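Local coordinates for trwC protein (PDB 1OMH) that recognises and processes the origin-of-transfer DNA in bacterial conjugation as a relaxase, here represented by its N-terminal relaxase domain bound to DNA, at residues Ser93-Ala98 and Asp157-Thr162. Numbering follows the deposited sequence.
Sequences SVSLQA and DPQLHT. With SO4 (sulfate ion), chain C; nucleotides of chain A.
Ser95 on helix 92-99 takes the backbone N-H of Leu160 on strand 158-167, the nitrogen lying 2.8 Å from Ser95 OG with a nearly straight N-H...O angle of 165°. With its hydroxyl anti to the carbonyl carbon (chi1 -67°), Ser95 reaches across to the strand, and Leu160 CB packs beside the hydroxyl, 3.5 Å from Ser95 OG. The same OG donates to a water in a short contact; that water donates in turn to Gln159 OE1, 2.8 Å away, so the hydroxyl takes the strand's N-H directly and is linked through the water to the side chain of Gln159, whose CB points away from the helix.

The apolar contact is made by Leu96, which brings CD1 against CB and CG of the Pro158 ring, the two side chains crossing obliquely, with Pro158 CB 3.9 Å from Leu96 CD1. The segment axes run at 104° to each other, 6.9 Å apart at their closest. Here the helix crosses one of the inner strands of the five-stranded antiparallel sheet of the relaxase, a member of the Rep clan, whose metal-binding histidines His150, His161 and His163 lie on two neighbouring strands.

Strand residues also meet the DNA and a bound anion. Gln159, bent at chi2, directs NE2 to O2 of DT23 of chain A, the DNA strand, at 2.8 Å, while Lys92 holds its OE1. His161 ND1 donates to Gln159 O over 2.6 Å; the acceptor lies in the ring plane, although the donor sits above the carbonyl plane. This fixes the ring with its other nitrogen, NE2, 3.0 Å from sulfate O3, in this metal-free model where the sulfate is also bonded to His163 and Arg154. An alanine in place of His161 would probably leave Gln159 O without this donor, deprive the sulfate of one partner and cost the zinc or copper site a ligand.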
loop_
_atom_site.group_PDB
_atom_site.type_symbol
_atom_site.label_atom_id
_atom_site.label_comp_id
_atom_site.label_asym_id
_atom_site.label_seq_id
_atom_site.Cartn_x
_atom_site.Cartn_y
_atom_site.Cartn_z
ATOM N N SER B 93 1.911 12.697 -10.536
ATOM C CA SER B 93 0.993 13.452 -11.394
ATOM C C SER B 93 -0.445 13.022 -11.151
ATOM O O SER B 93 -1.366 13.840 -11.195
ATOM C CB SER B 93 1.328 13.242 -12.870
ATOM O OG SER B 93 1.147 11.889 -13.246
ATOM N N VAL B 94 -0.636 11.733 -10.899
ATOM C CA VAL B 94 -1.966 11.207 -10.650
ATOM C C VAL B 94 -2.493 11.748 -9.324
ATOM O O VAL B 94 -3.654 12.168 -9.238
ATOM C CB VAL B 94 -1.945 9.659 -10.656
ATOM C CG1 VAL B 94 -3.320 9.100 -10.283
ATOM C CG2 VAL B 94 -1.544 9.171 -12.047
ATOM N N SER B 95 -1.649 11.755 -8.294
ATOM C CA SER B 95 -2.072 12.290 -6.999
ATOM C C SER B 95 -2.436 13.770 -7.157
ATOM O O SER B 95 -3.411 14.245 -6.566
ATOM C CB SER B 95 -0.956 12.146 -5.951
ATOM O OG SER B 95 -0.705 10.777 -5.645
ATOM N N LEU B 96 -1.659 14.491 -7.964
ATOM C CA LEU B 96 -1.900 15.919 -8.190
ATOM C C LEU B 96 -3.235 16.198 -8.875
ATOM O O LEU B 96 -3.996 17.075 -8.455
ATOM C CB LEU B 96 -0.774 16.515 -9.036
ATOM C CG LEU B 96 0.440 17.139 -8.339
ATOM C CD1 LEU B 96 0.767 16.423 -7.042
ATOM C CD2 LEU B 96 1.611 17.125 -9.302
ATOM N N GLN B 97 -3.513 15.449 -9.934
ATOM C CA GLN B 97 -4.749 15.626 -10.681
ATOM C C GLN B 97 -5.950 15.292 -9.806
ATOM O O GLN B 97 -6.974 15.969 -9.852
ATOM C CB GLN B 97 -4.756 14.731 -11.929
ATOM C CG GLN B 97 -5.839 15.078 -12.951
ATOM C CD GLN B 97 -5.553 16.379 -13.683
ATOM O OE1 GLN B 97 -4.421 16.637 -14.082
ATOM N NE2 GLN B 97 -6.584 17.197 -13.876
ATOM N N ALA B 98 -5.824 14.253 -8.990
ATOM C CA ALA B 98 -6.930 13.858 -8.129
ATOM C C ALA B 98 -7.142 14.732 -6.898
ATOM O O ALA B 98 -8.275 15.060 -6.557
ATOM C CB ALA B 98 -6.748 12.415 -7.682
ATOM N N ASP B 157 2.663 16.487 1.052
ATOM C CA ASP B 157 2.455 16.679 -0.380
ATOM C C ASP B 157 1.294 15.773 -0.772
ATOM O O ASP B 157 0.990 14.804 -0.067
ATOM C CB ASP B 157 3.674 16.222 -1.194
ATOM C CG ASP B 157 4.761 17.262 -1.265
ATOM O OD1 ASP B 157 4.440 18.429 -1.562
ATOM O OD2 ASP B 157 5.940 16.905 -1.051
ATOM N N PRO B 158 0.617 16.077 -1.891
ATOM C CA PRO B 158 -0.492 15.210 -2.307
ATOM C C PRO B 158 0.176 13.859 -2.560
ATOM O O PRO B 158 1.212 13.801 -3.225
ATOM C CB PRO B 158 -0.976 15.858 -3.605
ATOM C CG PRO B 158 -0.626 17.311 -3.414
ATOM C CD PRO B 158 0.747 17.244 -2.783
ATOM N N GLN B 159 -0.407 12.791 -2.032
ATOM C CA GLN B 159 0.180 11.464 -2.171
ATOM C C GLN B 159 -0.891 10.404 -1.968
ATOM O O GLN B 159 -1.126 9.926 -0.851
ATOM C CB GLN B 159 1.304 11.306 -1.137
ATOM C CG GLN B 159 2.085 9.993 -1.174
ATOM C CD GLN B 159 2.797 9.748 -2.490
ATOM O OE1 GLN B 159 3.042 10.673 -3.276
ATOM N NE2 GLN B 159 3.151 8.492 -2.734
ATOM N N LEU B 160 -1.549 10.043 -3.062
ATOM C CA LEU B 160 -2.621 9.051 -3.024
ATOM C C LEU B 160 -2.055 7.646 -2.865
ATOM O O LEU B 160 -1.367 7.139 -3.749
ATOM C CB LEU B 160 -3.447 9.144 -4.313
ATOM C CG LEU B 160 -4.650 8.222 -4.501
ATOM C CD1 LEU B 160 -5.671 8.441 -3.385
ATOM C CD2 LEU B 160 -5.283 8.509 -5.864
ATOM N N HIS B 161 -2.342 7.020 -1.732
ATOM C CA HIS B 161 -1.857 5.675 -1.482
ATOM C C HIS B 161 -2.790 4.933 -0.546
ATOM O O HIS B 161 -3.507 5.539 0.259
ATOM C CB HIS B 161 -0.439 5.699 -0.890
ATOM C CG HIS B 161 -0.327 6.422 0.418
ATOM N ND1 HIS B 161 -0.459 7.791 0.528
ATOM C CD2 HIS B 161 -0.061 5.973 1.669
ATOM C CE1 HIS B 161 -0.278 8.152 1.784
ATOM N NE2 HIS B 161 -0.035 7.066 2.500
ATOM N N THR B 162 -2.781 3.611 -0.656
ATOM C CA THR B 162 -3.631 2.782 0.180
ATOM C C THR B 162 -2.824 1.707 0.863
ATOM O O THR B 162 -1.993 1.041 0.231
ATOM C CB THR B 162 -4.742 2.082 -0.634
ATOM O OG1 THR B 162 -5.621 3.060 -1.198
ATOM C CG2 THR B 162 -5.554 1.146 0.270
HETATM S S SO4 C . 1.786 7.107 5.830
HETATM O O1 SO4 C . 0.488 7.359 6.484
HETATM O O2 SO4 C . 2.284 8.347 5.202
HETATM O O3 SO4 C . 1.615 6.073 4.793
HETATM O O4 SO4 C . 2.755 6.645 6.843
ATOM P P DT A 23 9.264 9.369 -9.085
ATOM O OP1 DT A 23 8.297 9.884 -10.085
ATOM O OP2 DT A 23 10.685 9.783 -9.158
ATOM O "O5'" DT A 23 8.697 9.638 -7.612
ATOM C "C5'" DT A 23 8.311 10.968 -7.165
ATOM C "C4'" DT A 23 7.063 10.878 -6.309
ATOM O "O4'" DT A 23 6.113 10.080 -7.026
ATOM C "C3'" DT A 23 7.178 10.282 -4.893
ATOM O "O3'" DT A 23 6.617 11.312 -4.062
ATOM C "C2'" DT A 23 5.914 9.451 -4.749
ATOM C "C1'" DT A 23 5.375 9.268 -6.154
ATOM N N1 DT A 23 5.230 7.936 -6.771
ATOM C C2 DT A 23 4.541 6.954 -6.103
ATOM O O2 DT A 23 4.170 7.070 -4.949
ATOM N N3 DT A 23 4.296 5.826 -6.848
ATOM C C4 DT A 23 4.685 5.586 -8.155
ATOM O O4 DT A 23 4.353 4.538 -8.706
ATOM C C5 DT A 23 5.471 6.637 -8.766
ATOM C C7 DT A 23 5.970 6.467 -10.166
ATOM C C6 DT A 23 5.713 7.733 -8.046
ATOM P P DC A 24 7.207 11.678 -2.611
ATOM O OP1 DC A 24 6.055 12.369 -1.976
ATOM O OP2 DC A 24 8.493 12.400 -2.795
ATOM O "O5'" DC A 24 7.495 10.304 -1.853
ATOM C "C5'" DC A 24 6.469 9.542 -1.197
ATOM C "C4'" DC A 24 7.065 8.243 -0.707
ATOM O "O4'" DC A 24 7.820 7.674 -1.797
ATOM C "C3'" DC A 24 8.047 8.397 0.461
ATOM O "O3'" DC A 24 7.386 7.703 1.541
ATOM C "C2'" DC A 24 9.127 7.370 0.160
ATOM C "C1'" DC A 24 8.980 7.037 -1.307
ATOM N N1 DC A 24 10.098 7.268 -2.234
ATOM C C2 DC A 24 11.160 6.360 -2.213
ATOM O O2 DC A 24 11.164 5.476 -1.352
ATOM N N3 DC A 24 12.145 6.467 -3.132
ATOM C C4 DC A 24 12.101 7.444 -4.040
ATOM N N4 DC A 24 13.075 7.496 -4.951
ATOM C C5 DC A 24 11.051 8.411 -4.059
ATOM C C6 DC A 24 10.086 8.293 -3.138
HETATM O O HOH W 1 1.752 10.257 -5.724
#